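Local coordinates for protein alpha-galactosidase (Lactobacillus brevis, PDB 3MI6) that probably hydrolyses terminal, non-reducing alpha-D-galactose residues from alpha-galactosides such as galactose oligosaccharides and galactomannans, as a glycoside hydrolase of family 36, at residues D[597-602]-D[631-636]; D[450-455]-D[487-492]; D[157-162]-D[295-300]; D[257-262]-D[276-281]. All coordinates share one frame; numbering follows the deposited sequence.

Contact 1 of 4, residues D[597-602]-D[631-636]; sequences AFFGDL and QLFQFG
Gly-600 and Gln-634 share one polar partner, the hydroxyl of Tyr-626, which is hydrogen-bonded to Gly-600 O, to Gln-634 NE2 and also to Leu-602 N. The Gln-634 amide is fixed a second time by a bond from NE2 to Arg-330 O. Gln-634 CG, beside the backbone N (chi1 -63°), is thereby set 3.6 Å from Gly-600 O and 3.5 Å from Asp-601 OD1; the extended chain beyond it carries the amide on to Tyr-626. The Asp-601 and Gln-634 side chains meet at about a right angle.

The rest of the contact is aromatic. The Phe-633 ring meets two neighbours in different ways: CB of Phe-598 stands over one face of its ring in a CH-pi contact, 3.7 Å from the ring centroid, while its own edge is directed at the face of Phe-599. That T-shaped pair has centroids 5.1 Å apart and planes at 82°, with Phe-633 CE1 the atom nearest Phe-599 CZ (3.7 Å). Phe-599 is also the centre of an inverse gamma turn in the backbone.

The turn joins helix 590-597 to 601-604, the last strand of the parallel barrel, where Asp-601 pairs by backbone bonds with Met-572 and Ala-574. Helix 630-635 packs against this turn through Phe-633 and Gln-634, and strands 651-657 and 663-670 of the following sheet add Trp-654, whose ring meets that of Phe-599, and the aliphatic Val-656 and Ile-665.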
loop_
_atom_site.group_PDB
_atom_site.type_symbol
_atom_site.label_atom_id
_atom_site.label_comp_id
_atom_site.label_asym_id
_atom_site.label_seq_id
_atom_site.Cartn_x
_atom_site.Cartn_y
_atom_site.Cartn_z
ATOM N N ALA D 597 33.546 -6.022 -0.873
ATOM C CA ALA D 597 34.235 -6.883 0.089
ATOM C C ALA D 597 35.004 -6.126 1.181
ATOM O O ALA D 597 35.315 -6.695 2.227
ATOM C CB ALA D 597 35.143 -7.900 -0.619
ATOM N N PHE D 598 35.309 -4.854 0.958
ATOM C CA PHE D 598 35.959 -4.081 2.012
ATOM C C PHE D 598 35.085 -4.012 3.254
ATOM O O PHE D 598 35.601 -3.962 4.359
ATOM C CB PHE D 598 36.268 -2.652 1.587
ATOM C CG PHE D 598 37.208 -2.545 0.439
ATOM C CD1 PHE D 598 38.187 -3.494 0.237
ATOM C CD2 PHE D 598 37.119 -1.476 -0.439
ATOM C CE1 PHE D 598 39.046 -3.384 -0.818
ATOM C CE2 PHE D 598 37.985 -1.359 -1.493
ATOM C CZ PHE D 598 38.946 -2.309 -1.687
ATOM N N PHE D 599 33.766 -3.993 3.086
ATOM C CA PHE D 599 32.882 -3.809 4.237
ATOM C C PHE D 599 32.611 -5.125 4.976
ATOM O O PHE D 599 31.472 -5.577 5.155
ATOM C CB PHE D 599 31.615 -3.060 3.830
ATOM C CG PHE D 599 31.888 -1.657 3.383
ATOM C CD1 PHE D 599 32.377 -1.406 2.107
ATOM C CD2 PHE D 599 31.694 -0.585 4.251
ATOM C CE1 PHE D 599 32.636 -0.120 1.688
ATOM C CE2 PHE D 599 31.946 0.703 3.847
ATOM C CZ PHE D 599 32.420 0.944 2.563
ATOM N N GLY D 600 33.711 -5.719 5.412
ATOM C CA GLY D 600 33.699 -6.972 6.116
ATOM C C GLY D 600 35.151 -7.354 6.245
ATOM O O GLY D 600 36.032 -6.501 6.346
ATOM N N ASP D 601 35.405 -8.649 6.208
ATOM C CA ASP D 601 36.755 -9.160 6.340
ATOM C C ASP D 601 37.263 -9.642 4.983
ATOM O O ASP D 601 36.985 -10.771 4.557
ATOM C CB ASP D 601 36.788 -10.249 7.420
ATOM C CG ASP D 601 36.209 -9.753 8.745
ATOM O OD1 ASP D 601 36.400 -8.557 9.056
ATOM O OD2 ASP D 601 35.541 -10.535 9.462
ATOM N N LEU D 602 38.014 -8.755 4.330
ATOM C CA LEU D 602 38.482 -8.930 2.955
ATOM C C LEU D 602 39.338 -10.174 2.776
ATOM O O LEU D 602 40.123 -10.535 3.649
ATOM C CB LEU D 602 39.249 -7.680 2.476
ATOM C CG LEU D 602 39.745 -7.702 1.030
ATOM C CD1 LEU D 602 38.573 -7.772 0.080
ATOM C CD2 LEU D 602 40.626 -6.496 0.715
ATOM N N GLN D 631 40.955 -0.779 10.328
ATOM C CA GLN D 631 40.260 -0.531 11.589
ATOM C C GLN D 631 38.882 0.088 11.346
ATOM O O GLN D 631 37.884 -0.236 12.020
ATOM C CB GLN D 631 41.114 0.382 12.467
ATOM C CG GLN D 631 40.648 0.528 13.907
ATOM C CD GLN D 631 40.795 -0.750 14.709
ATOM O OE1 GLN D 631 41.600 -1.607 14.365
ATOM N NE2 GLN D 631 40.013 -0.883 15.786
ATOM N N LEU D 632 38.837 0.984 10.366
ATOM C CA LEU D 632 37.609 1.665 9.984
ATOM C C LEU D 632 36.608 0.680 9.351
ATOM O O LEU D 632 35.446 0.597 9.754
ATOM C CB LEU D 632 37.964 2.785 9.011
ATOM C CG LEU D 632 36.860 3.745 8.580
ATOM C CD1 LEU D 632 36.096 4.264 9.789
ATOM C CD2 LEU D 632 37.423 4.900 7.756
ATOM N N PHE D 633 37.090 -0.075 8.367
ATOM C CA PHE D 633 36.269 -1.006 7.607
ATOM C C PHE D 633 35.711 -2.138 8.472
ATOM O O PHE D 633 34.517 -2.429 8.469
ATOM C CB PHE D 633 37.093 -1.597 6.471
ATOM C CG PHE D 633 37.094 -0.770 5.211
ATOM C CD1 PHE D 633 35.915 -0.358 4.635
ATOM C CD2 PHE D 633 38.280 -0.447 4.584
ATOM C CE1 PHE D 633 35.914 0.376 3.481
ATOM C CE2 PHE D 633 38.285 0.290 3.427
ATOM C CZ PHE D 633 37.102 0.701 2.877
ATOM N N GLN D 634 36.584 -2.771 9.235
ATOM C CA GLN D 634 36.169 -3.872 10.082
ATOM C C GLN D 634 35.404 -3.474 11.352
ATOM O O GLN D 634 34.451 -4.151 11.703
ATOM C CB GLN D 634 37.373 -4.748 10.421
ATOM C CG GLN D 634 38.002 -5.407 9.203
ATOM C CD GLN D 634 39.185 -6.253 9.598
ATOM O OE1 GLN D 634 39.616 -6.207 10.751
ATOM N NE2 GLN D 634 39.711 -7.043 8.665
ATOM N N PHE D 635 35.794 -2.400 12.041
ATOM C CA PHE D 635 35.192 -2.113 13.360
ATOM C C PHE D 635 34.458 -0.779 13.492
ATOM O O PHE D 635 33.794 -0.530 14.508
ATOM C CB PHE D 635 36.219 -2.240 14.494
ATOM C CG PHE D 635 36.963 -3.532 14.484
ATOM C CD1 PHE D 635 36.318 -4.720 14.815
ATOM C CD2 PHE D 635 38.309 -3.569 14.143
ATOM C CE1 PHE D 635 36.994 -5.914 14.816
ATOM C CE2 PHE D 635 39.001 -4.769 14.136
ATOM C CZ PHE D 635 38.344 -5.950 14.476
ATOM N N GLY D 636 34.577 0.071 12.474
ATOM C CA GLY D 636 33.873 1.339 12.462
ATOM C C GLY D 636 32.372 1.196 12.581
ATOM O O GLY D 636 31.800 0.183 12.199
#

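Contact 2 of 4, residues D[450-455]-D[487-492]; sequences DMARPE and MFSSRL
Glu-455 and Arg-491 make the salt bridge that spans the two segments, OE1 to NH1 at 2.8 Å, with carboxylate and guanidinium nearly coplanar (26°). Glu-455 OE2 bridges to Arg-453 NH1, and Arg-453 NE in turn makes a salt bridge to Asp-450 OD2 (3.3 Å) whose hydrogen bond is weak; four charged residues thus form one network.

Among the hydrogen bonds, Ser-489 OG donates to Asp-450 OD2 at 2.5 Å, on the syn lone pair of OD2. Asp-450 reaches it with CG anti to the backbone N (chi1 -173°). At the edge of the Arg-453 guanidinium, NH2 gives a weak, bent bond to Ser-490 OG. Were Asp-450 a leucine, Ser-489 OG is likely to lose its acceptor and Arg-453 NE this counter-charge.

Carbon packing is slight: Arg-491 CB lies 3.8 Å from Arg-453 CG. Pro-454 CD also lies over one face of the charged Arg-491 guanidinium, 3.7 Å from NH1.

Arg-453 is the N-cap residue of helix 454-471, which leads into barrel strand 475-478. Segment 487-492 belongs to the loop between that strand and helix 500-518, against which Met-451, Met-487 and Ser-489 pack.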
loop_
_atom_site.group_PDB
_atom_site.type_symbol
_atom_site.label_atom_id
_atom_site.label_comp_id
_atom_site.label_asym_id
_atom_site.label_seq_id
_atom_site.Cartn_x
_atom_site.Cartn_y
_atom_site.Cartn_z
ATOM N N ASP D 450 27.132 -38.757 14.732
ATOM C CA ASP D 450 26.398 -38.502 15.963
ATOM C C ASP D 450 27.212 -37.708 17.003
ATOM O O ASP D 450 27.822 -38.270 17.905
ATOM C CB ASP D 450 25.901 -39.813 16.551
ATOM C CG ASP D 450 25.009 -39.606 17.723
ATOM O OD1 ASP D 450 24.940 -38.464 18.205
ATOM O OD2 ASP D 450 24.375 -40.581 18.168
HETATM N N MSE D 451 27.202 -36.393 16.868
HETATM C CA MSE D 451 27.881 -35.501 17.805
HETATM C C MSE D 451 27.347 -35.604 19.222
HETATM O O MSE D 451 27.884 -34.991 20.137
HETATM C CB MSE D 451 27.729 -34.046 17.349
HETATM C CG MSE D 451 28.363 -33.730 16.004
HETATM SE SE MSE D 451 30.308 -33.957 16.031
HETATM C CE MSE D 451 30.743 -32.688 17.442
ATOM N N ALA D 452 26.263 -36.345 19.399
ATOM C CA ALA D 452 25.654 -36.482 20.710
ATOM C C ALA D 452 26.486 -37.418 21.574
ATOM O O ALA D 452 26.329 -37.449 22.793
ATOM C CB ALA D 452 24.234 -36.995 20.586
ATOM N N ARG D 453 27.375 -38.178 20.936
ATOM C CA ARG D 453 28.236 -39.122 21.640
ATOM C C ARG D 453 29.564 -38.484 22.017
ATOM O O ARG D 453 30.298 -38.002 21.155
ATOM C CB ARG D 453 28.514 -40.338 20.765
ATOM C CG ARG D 453 27.294 -41.066 20.288
ATOM C CD ARG D 453 27.608 -41.805 19.008
ATOM N NE ARG D 453 26.687 -42.913 18.802
ATOM C CZ ARG D 453 27.013 -44.192 18.956
ATOM N NH1 ARG D 453 28.250 -44.532 19.305
ATOM N NH2 ARG D 453 26.102 -45.135 18.749
ATOM N N PRO D 454 29.879 -38.481 23.313
ATOM C CA PRO D 454 31.159 -37.941 23.773
ATOM C C PRO D 454 32.371 -38.697 23.226
ATOM O O PRO D 454 33.465 -38.148 23.214
ATOM C CB PRO D 454 31.061 -38.070 25.296
ATOM C CG PRO D 454 29.599 -38.012 25.568
ATOM C CD PRO D 454 28.943 -38.719 24.422
ATOM N N GLU D 455 32.203 -39.931 22.774
ATOM C CA GLU D 455 33.338 -40.617 22.165
ATOM C C GLU D 455 33.686 -39.948 20.839
ATOM O O GLU D 455 34.845 -39.884 20.445
ATOM C CB GLU D 455 33.097 -42.137 22.005
ATOM C CG GLU D 455 31.921 -42.561 21.110
ATOM C CD GLU D 455 30.631 -42.897 21.889
ATOM O OE1 GLU D 455 30.355 -42.257 22.941
ATOM O OE2 GLU D 455 29.884 -43.800 21.435
HETATM N N MSE D 487 16.775 -38.807 11.581
HETATM C CA MSE D 487 17.437 -38.627 12.870
HETATM C C MSE D 487 17.256 -39.724 13.924
HETATM O O MSE D 487 16.142 -40.030 14.362
HETATM C CB MSE D 487 17.052 -37.288 13.463
HETATM C CG MSE D 487 18.065 -36.220 13.134
HETATM SE SE MSE D 487 17.296 -34.453 13.336
HETATM C CE MSE D 487 17.899 -33.720 11.611
ATOM N N PHE D 488 18.373 -40.298 14.348
ATOM C CA PHE D 488 18.346 -41.300 15.391
ATOM C C PHE D 488 19.707 -41.399 16.053
ATOM O O PHE D 488 20.731 -41.209 15.416
ATOM C CB PHE D 488 17.913 -42.658 14.828
ATOM C CG PHE D 488 17.532 -43.662 15.891
ATOM C CD1 PHE D 488 18.461 -44.581 16.364
ATOM C CD2 PHE D 488 16.248 -43.684 16.415
ATOM C CE1 PHE D 488 18.117 -45.508 17.341
ATOM C CE2 PHE D 488 15.899 -44.594 17.381
ATOM C CZ PHE D 488 16.840 -45.518 17.851
ATOM N N SER D 489 19.711 -41.680 17.346
ATOM C CA SER D 489 20.945 -41.928 18.063
ATOM C C SER D 489 20.766 -43.222 18.844
ATOM O O SER D 489 19.821 -43.355 19.619
ATOM C CB SER D 489 21.241 -40.766 19.012
ATOM O OG SER D 489 22.444 -40.967 19.736
ATOM N N SER D 490 21.656 -44.181 18.625
ATOM C CA SER D 490 21.627 -45.422 19.400
ATOM C C SER D 490 22.122 -45.182 20.830
ATOM O O SER D 490 21.872 -45.977 21.738
ATOM C CB SER D 490 22.447 -46.514 18.711
ATOM O OG SER D 490 23.715 -46.033 18.296
ATOM N N ARG D 491 22.813 -44.063 21.017
ATOM C CA ARG D 491 23.354 -43.668 22.309
ATOM C C ARG D 491 22.257 -43.220 23.262
ATOM O O ARG D 491 22.462 -43.142 24.471
ATOM C CB ARG D 491 24.351 -42.525 22.111
ATOM C CG ARG D 491 24.842 -41.885 23.392
ATOM C CD ARG D 491 25.508 -42.930 24.276
ATOM N NE ARG D 491 26.043 -42.327 25.491
ATOM C CZ ARG D 491 27.326 -42.037 25.673
ATOM N NH1 ARG D 491 28.202 -42.308 24.707
ATOM N NH2 ARG D 491 27.731 -41.490 26.817
ATOM N N LEU D 492 21.094 -42.903 22.715
ATOM C CA LEU D 492 20.005 -42.383 23.530
ATOM C C LEU D 492 18.909 -43.431 23.597
ATOM O O LEU D 492 18.803 -44.277 22.707
ATOM C CB LEU D 492 19.472 -41.072 22.945
ATOM C CG LEU D 492 20.511 -39.964 22.720
ATOM C CD1 LEU D 492 19.933 -38.816 21.904
ATOM C CD2 LEU D 492 21.065 -39.440 24.041
#

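Contact 3 of 4, residues D[157-162]-D[295-300]; sequences QDVIVK and EAILSY
Val-161 holds CG1 anti to the backbone N (chi1 176°), which sets it against Glu-295 and CG2 against Ile-297. Glu-295, its CG beside the backbone N (chi1 -77°) and the rest of the chain extended, passes across that methyl: Val-161 CG1 is 3.6 Å from Glu-295 CD. The carboxylate continues to a salt bridge with Lys-114 and a hydrogen bond with Thr-123. Shortening Glu-295 to an alanine is likely to leave Lys-114 without this counter-charge and to take the packing off Val-161 CG1.

On the face that carries Val-159, Val-161 and Ile-297, Val-161 CG2 lies alongside Ile-297 CD1 at 3.9 Å, and Val-159 CG1 meets Ile-297 CG2 at an angle. Phe-315 of helix 305-319 touches both valines. On the face of Ile-160, Lys-162 and Leu-298, Lys-162 CD touches Leu-298 CD2 at 4.0 Å before the chain bends at chi3 and carries NZ to Tyr-21 OH.

The backbones run antiparallel. Ile-160 with Leu-298 and Lys-162 with Ala-296 are hydrogen-bonded pairs; the straightest bond, Lys-162 N to Ala-296 O, is 2.9 Å at 171°. Ser-299 OG adds a weak bond to Asp-158 O and is held more firmly by Gln-311.

Strands 159-167 and 290-301 are central neighbours in a large antiparallel sheet. Strand 19-25 packs on the Ile-160 and Leu-298 face, an arrangement consistent with the beta-rich, galactose mutarotase-like N-terminal domain of family 36 enzymes.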
loop_
_atom_site.group_PDB
_atom_site.type_symbol
_atom_site.label_atom_id
_atom_site.label_comp_id
_atom_site.label_asym_id
_atom_site.label_seq_id
_atom_site.Cartn_x
_atom_site.Cartn_y
_atom_site.Cartn_z
ATOM N N GLN D 157 24.355 -0.587 26.321
ATOM C CA GLN D 157 24.036 -0.932 24.951
ATOM C C GLN D 157 22.533 -1.166 24.860
ATOM O O GLN D 157 22.025 -1.655 23.862
ATOM C CB GLN D 157 24.816 -2.167 24.502
ATOM C CG GLN D 157 26.316 -2.033 24.582
ATOM C CD GLN D 157 26.875 -2.304 25.967
ATOM O OE1 GLN D 157 26.265 -3.020 26.760
ATOM N NE2 GLN D 157 28.047 -1.732 26.265
ATOM N N ASP D 158 21.824 -0.834 25.924
ATOM C CA ASP D 158 20.371 -0.968 25.919
ATOM C C ASP D 158 19.880 -2.407 25.704
ATOM O O ASP D 158 18.740 -2.632 25.319
ATOM C CB ASP D 158 19.755 0.015 24.913
ATOM C CG ASP D 158 19.679 1.458 25.469
ATOM O OD1 ASP D 158 19.512 1.610 26.707
ATOM O OD2 ASP D 158 19.768 2.435 24.680
ATOM N N VAL D 159 20.750 -3.367 26.009
ATOM C CA VAL D 159 20.454 -4.794 25.901
ATOM C C VAL D 159 20.015 -5.426 27.221
ATOM O O VAL D 159 20.649 -5.230 28.250
ATOM C CB VAL D 159 21.711 -5.569 25.482
ATOM C CG1 VAL D 159 21.503 -7.069 25.671
ATOM C CG2 VAL D 159 22.098 -5.239 24.048
ATOM N N ILE D 160 18.941 -6.201 27.184
ATOM C CA ILE D 160 18.560 -7.077 28.281
ATOM C C ILE D 160 18.675 -8.487 27.756
ATOM O O ILE D 160 18.143 -8.773 26.693
ATOM C CB ILE D 160 17.107 -6.833 28.676
ATOM C CG1 ILE D 160 16.984 -5.499 29.427
ATOM C CG2 ILE D 160 16.581 -7.979 29.519
ATOM C CD1 ILE D 160 15.592 -4.930 29.486
ATOM N N VAL D 161 19.391 -9.357 28.472
ATOM C CA VAL D 161 19.573 -10.764 28.078
ATOM C C VAL D 161 18.738 -11.684 28.946
ATOM O O VAL D 161 18.776 -11.572 30.162
ATOM C CB VAL D 161 21.032 -11.231 28.249
ATOM C CG1 VAL D 161 21.154 -12.716 27.926
ATOM C CG2 VAL D 161 21.963 -10.437 27.382
ATOM N N LYS D 162 18.012 -12.614 28.341
ATOM C CA LYS D 162 17.112 -13.480 29.102
ATOM C C LYS D 162 17.408 -14.949 28.908
ATOM O O LYS D 162 17.888 -15.352 27.851
ATOM C CB LYS D 162 15.655 -13.195 28.731
ATOM C CG LYS D 162 15.169 -11.818 29.163
ATOM C CD LYS D 162 13.814 -11.497 28.582
ATOM C CE LYS D 162 12.772 -12.494 28.996
ATOM N NZ LYS D 162 11.464 -12.037 28.498
ATOM N N GLU D 295 20.569 -18.389 25.570
ATOM C CA GLU D 295 20.173 -17.021 25.892
ATOM C C GLU D 295 19.451 -16.283 24.758
ATOM O O GLU D 295 19.806 -16.417 23.574
ATOM C CB GLU D 295 21.387 -16.224 26.361
ATOM C CG GLU D 295 21.774 -16.550 27.781
ATOM C CD GLU D 295 22.989 -15.796 28.246
ATOM O OE1 GLU D 295 23.795 -15.354 27.396
ATOM O OE2 GLU D 295 23.140 -15.646 29.476
ATOM N N ALA D 296 18.440 -15.501 25.129
ATOM C CA ALA D 296 17.781 -14.590 24.195
ATOM C C ALA D 296 18.338 -13.188 24.386
ATOM O O ALA D 296 18.427 -12.722 25.509
ATOM C CB ALA D 296 16.277 -14.601 24.429
ATOM N N ILE D 297 18.725 -12.525 23.297
ATOM C CA ILE D 297 19.077 -11.087 23.326
ATOM C C ILE D 297 17.869 -10.209 22.987
ATOM O O ILE D 297 17.251 -10.392 21.951
ATOM C CB ILE D 297 20.192 -10.713 22.310
ATOM C CG1 ILE D 297 21.368 -11.697 22.348
ATOM C CG2 ILE D 297 20.667 -9.302 22.554
ATOM C CD1 ILE D 297 22.028 -11.827 23.696
ATOM N N LEU D 298 17.542 -9.266 23.864
ATOM C CA LEU D 298 16.452 -8.317 23.635
ATOM C C LEU D 298 16.954 -6.869 23.631
ATOM O O LEU D 298 17.944 -6.531 24.290
ATOM C CB LEU D 298 15.374 -8.463 24.698
ATOM C CG LEU D 298 14.122 -9.248 24.317
ATOM C CD1 LEU D 298 14.502 -10.695 24.019
ATOM C CD2 LEU D 298 13.091 -9.209 25.431
ATOM N N SER D 299 16.266 -6.011 22.885
ATOM C CA SER D 299 16.710 -4.632 22.714
ATOM C C SER D 299 15.624 -3.738 22.121
ATOM O O SER D 299 14.758 -4.190 21.360
ATOM C CB SER D 299 17.962 -4.587 21.839
ATOM O OG SER D 299 18.681 -3.400 22.077
ATOM N N TYR D 300 15.676 -2.467 22.491
ATOM C CA TYR D 300 14.744 -1.493 21.981
ATOM C C TYR D 300 15.475 -0.182 21.755
ATOM O O TYR D 300 16.518 0.070 22.352
ATOM C CB TYR D 300 13.588 -1.277 22.946
ATOM C CG TYR D 300 12.734 -0.069 22.585
ATOM C CD1 TYR D 300 13.134 1.220 22.932
ATOM C CD2 TYR D 300 11.531 -0.218 21.897
ATOM C CE1 TYR D 300 12.379 2.321 22.602
ATOM C CE2 TYR D 300 10.753 0.885 21.565
ATOM C CZ TYR D 300 11.185 2.155 21.922
ATOM O OH TYR D 300 10.427 3.261 21.592
#

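Contact 4 of 4, residues D[257-262]-D[276-281]; sequences NFLDAI and INPDEF
Leu-259 and Pro-278 carry the apolar part of this contact. Leu-259 has CG anti to the backbone N (chi1 168°), and its CD2 meets Pro-278 CD, 3.6 Å away, the two side chains crossing at about a right angle. The side chains of Asn-257 and Asn-277 meet at their beta carbons, 3.8 Å apart. The Asn-257 amide turns elsewhere: with chi1 -69°, CG sits beside the backbone N, and OD1 accepts from Met-223 N.

Phe-258 and Ile-276 form an antiparallel, non-hydrogen-bonded pair whose side chains diverge. The Phe-258 ring goes to Ile-218 and Pro-231, whereas Ile-276 brings CG2 to 3.9 Å from Asn-257 O. The same carbonyl accepts the backbone bond from Asn-277 N (3.1 Å, 167°), whose donor stands above the carbonyl plane, and a CA-H...O contact from Ile-276.

A type II beta turn runs from Pro-278 to Phe-281. Glu-280, its side chain bent at chi2, leaves this contact to make a salt bridge to Arg-99 of the second subunit. The contact lies at the open end of the beta hairpin of strands 258-264 and 270-274, where the second strand passes into a turn; the Asn-257 side chain lies about 10 Å from that of Met-480, a predicted substrate-binding residue.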
loop_
_atom_site.group_PDB
_atom_site.type_symbol
_atom_site.label_atom_id
_atom_site.label_comp_id
_atom_site.label_asym_id
_atom_site.label_seq_id
_atom_site.Cartn_x
_atom_site.Cartn_y
_atom_site.Cartn_z
ATOM N N ASN D 257 18.051 -25.855 16.177
ATOM C CA ASN D 257 16.663 -25.572 15.848
ATOM C C ASN D 257 16.114 -24.399 16.628
ATOM O O ASN D 257 16.161 -24.394 17.848
ATOM C CB ASN D 257 15.820 -26.794 16.116
ATOM C CG ASN D 257 16.110 -27.897 15.153
ATOM O OD1 ASN D 257 16.766 -27.680 14.145
ATOM N ND2 ASN D 257 15.614 -29.091 15.443
ATOM N N PHE D 258 15.596 -23.391 15.936
ATOM C CA PHE D 258 15.006 -22.268 16.655
ATOM C C PHE D 258 13.569 -21.955 16.246
ATOM O O PHE D 258 13.102 -22.383 15.189
ATOM C CB PHE D 258 15.874 -21.024 16.508
ATOM C CG PHE D 258 15.731 -20.344 15.190
ATOM C CD1 PHE D 258 16.524 -20.709 14.118
ATOM C CD2 PHE D 258 14.810 -19.337 15.015
ATOM C CE1 PHE D 258 16.408 -20.075 12.897
ATOM C CE2 PHE D 258 14.695 -18.704 13.798
ATOM C CZ PHE D 258 15.502 -19.079 12.735
ATOM N N LEU D 259 12.880 -21.207 17.105
ATOM C CA LEU D 259 11.572 -20.615 16.783
ATOM C C LEU D 259 11.513 -19.113 17.128
ATOM O O LEU D 259 11.903 -18.695 18.200
ATOM C CB LEU D 259 10.442 -21.372 17.492
ATOM C CG LEU D 259 9.065 -20.714 17.493
ATOM C CD1 LEU D 259 8.390 -20.936 16.171
ATOM C CD2 LEU D 259 8.213 -21.279 18.608
ATOM N N ASP D 260 11.041 -18.318 16.184
ATOM C CA ASP D 260 10.756 -16.903 16.390
ATOM C C ASP D 260 9.296 -16.736 16.084
ATOM O O ASP D 260 8.892 -16.839 14.933
ATOM C CB ASP D 260 11.543 -16.047 15.413
ATOM C CG ASP D 260 12.940 -15.755 15.887
ATOM O OD1 ASP D 260 13.364 -16.281 16.943
ATOM O OD2 ASP D 260 13.626 -14.982 15.193
ATOM N N ALA D 261 8.494 -16.493 17.104
ATOM C CA ALA D 261 7.061 -16.562 16.916
ATOM C C ALA D 261 6.378 -15.357 17.500
ATOM O O ALA D 261 6.674 -14.930 18.616
ATOM C CB ALA D 261 6.498 -17.846 17.497
ATOM N N ILE D 262 5.459 -14.802 16.727
ATOM C CA ILE D 262 4.704 -13.646 17.152
ATOM C C ILE D 262 3.234 -13.899 16.936
ATOM O O ILE D 262 2.796 -14.137 15.810
ATOM C CB ILE D 262 5.058 -12.449 16.338
ATOM C CG1 ILE D 262 6.525 -12.181 16.481
ATOM C CG2 ILE D 262 4.321 -11.258 16.841
ATOM C CD1 ILE D 262 6.777 -10.718 16.693
ATOM N N ILE D 276 14.654 -22.401 21.547
ATOM C CA ILE D 276 14.705 -23.690 20.885
ATOM C C ILE D 276 13.332 -24.048 20.324
ATOM O O ILE D 276 12.320 -23.953 21.007
ATOM C CB ILE D 276 15.146 -24.775 21.867
ATOM C CG1 ILE D 276 16.511 -24.428 22.446
ATOM C CG2 ILE D 276 15.179 -26.128 21.188
ATOM C CD1 ILE D 276 17.028 -25.462 23.407
ATOM N N ASN D 277 13.308 -24.457 19.069
ATOM C CA ASN D 277 12.080 -24.862 18.422
ATOM C C ASN D 277 11.354 -25.964 19.193
ATOM O O ASN D 277 11.854 -27.079 19.289
ATOM C CB ASN D 277 12.423 -25.348 17.016
ATOM C CG ASN D 277 11.204 -25.597 16.171
ATOM O OD1 ASN D 277 11.331 -25.885 14.979
ATOM N ND2 ASN D 277 10.010 -25.476 16.769
ATOM N N PRO D 278 10.169 -25.663 19.744
ATOM C CA PRO D 278 9.382 -26.668 20.465
ATOM C C PRO D 278 9.141 -27.939 19.658
ATOM O O PRO D 278 8.947 -28.987 20.257
ATOM C CB PRO D 278 8.059 -25.947 20.722
ATOM C CG PRO D 278 8.445 -24.568 20.854
ATOM C CD PRO D 278 9.561 -24.334 19.859
ATOM N N ASP D 279 9.149 -27.850 18.333
ATOM C CA ASP D 279 9.023 -29.032 17.494
ATOM C C ASP D 279 10.331 -29.812 17.364
ATOM O O ASP D 279 11.429 -29.230 17.301
ATOM C CB ASP D 279 8.510 -28.631 16.117
ATOM C CG ASP D 279 7.008 -28.404 16.103
ATOM O OD1 ASP D 279 6.274 -29.323 16.540
ATOM O OD2 ASP D 279 6.563 -27.321 15.654
ATOM N N GLU D 280 10.213 -31.135 17.296
ATOM C CA GLU D 280 11.380 -32.020 17.370
ATOM C C GLU D 280 12.234 -31.704 18.586
ATOM O O GLU D 280 13.456 -31.668 18.505
ATOM C CB GLU D 280 12.214 -31.937 16.102
ATOM C CG GLU D 280 11.436 -32.347 14.865
ATOM C CD GLU D 280 11.088 -33.836 14.848
ATOM O OE1 GLU D 280 11.972 -34.637 14.458
ATOM O OE2 GLU D 280 9.939 -34.202 15.212
ATOM N N PHE D 281 11.574 -31.446 19.708
ATOM C CA PHE D 281 12.276 -31.234 20.961
ATOM C C PHE D 281 11.495 -31.725 22.186
ATOM O O PHE D 281 10.255 -31.602 22.274
ATOM C CB PHE D 281 12.666 -29.778 21.149
ATOM C CG PHE D 281 13.115 -29.458 22.546
ATOM C CD1 PHE D 281 14.449 -29.561 22.897
ATOM C CD2 PHE D 281 12.197 -29.053 23.507
ATOM C CE1 PHE D 281 14.861 -29.265 24.189
ATOM C CE2 PHE D 281 12.587 -28.757 24.788
ATOM C CZ PHE D 281 13.919 -28.858 25.141
#

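Overall arrangement
Along the chain, contact 3 brackets contact 4, and contacts 2 and 1 follow in series. Contacts 3 and 4 belong to different antiparallel sheets of the N-terminal region, with centres about 19 Å apart. Contacts 1 and 2 both belong to the parallel eight-stranded barrel, but their centres are about 40 Å apart on opposite sides of the chain's centre: contact 1 ends the barrel beside the C-terminal sheet, and contact 2 joins the start of helix 454-471 to the loop that follows strand 475-478. Contact 4 comes within about 5 Å of contact 2, nearest atoms, so the N-terminal region approaches the barrel there, where residues of both contacts, Glu-280 and Phe-488, also meet a second subunit.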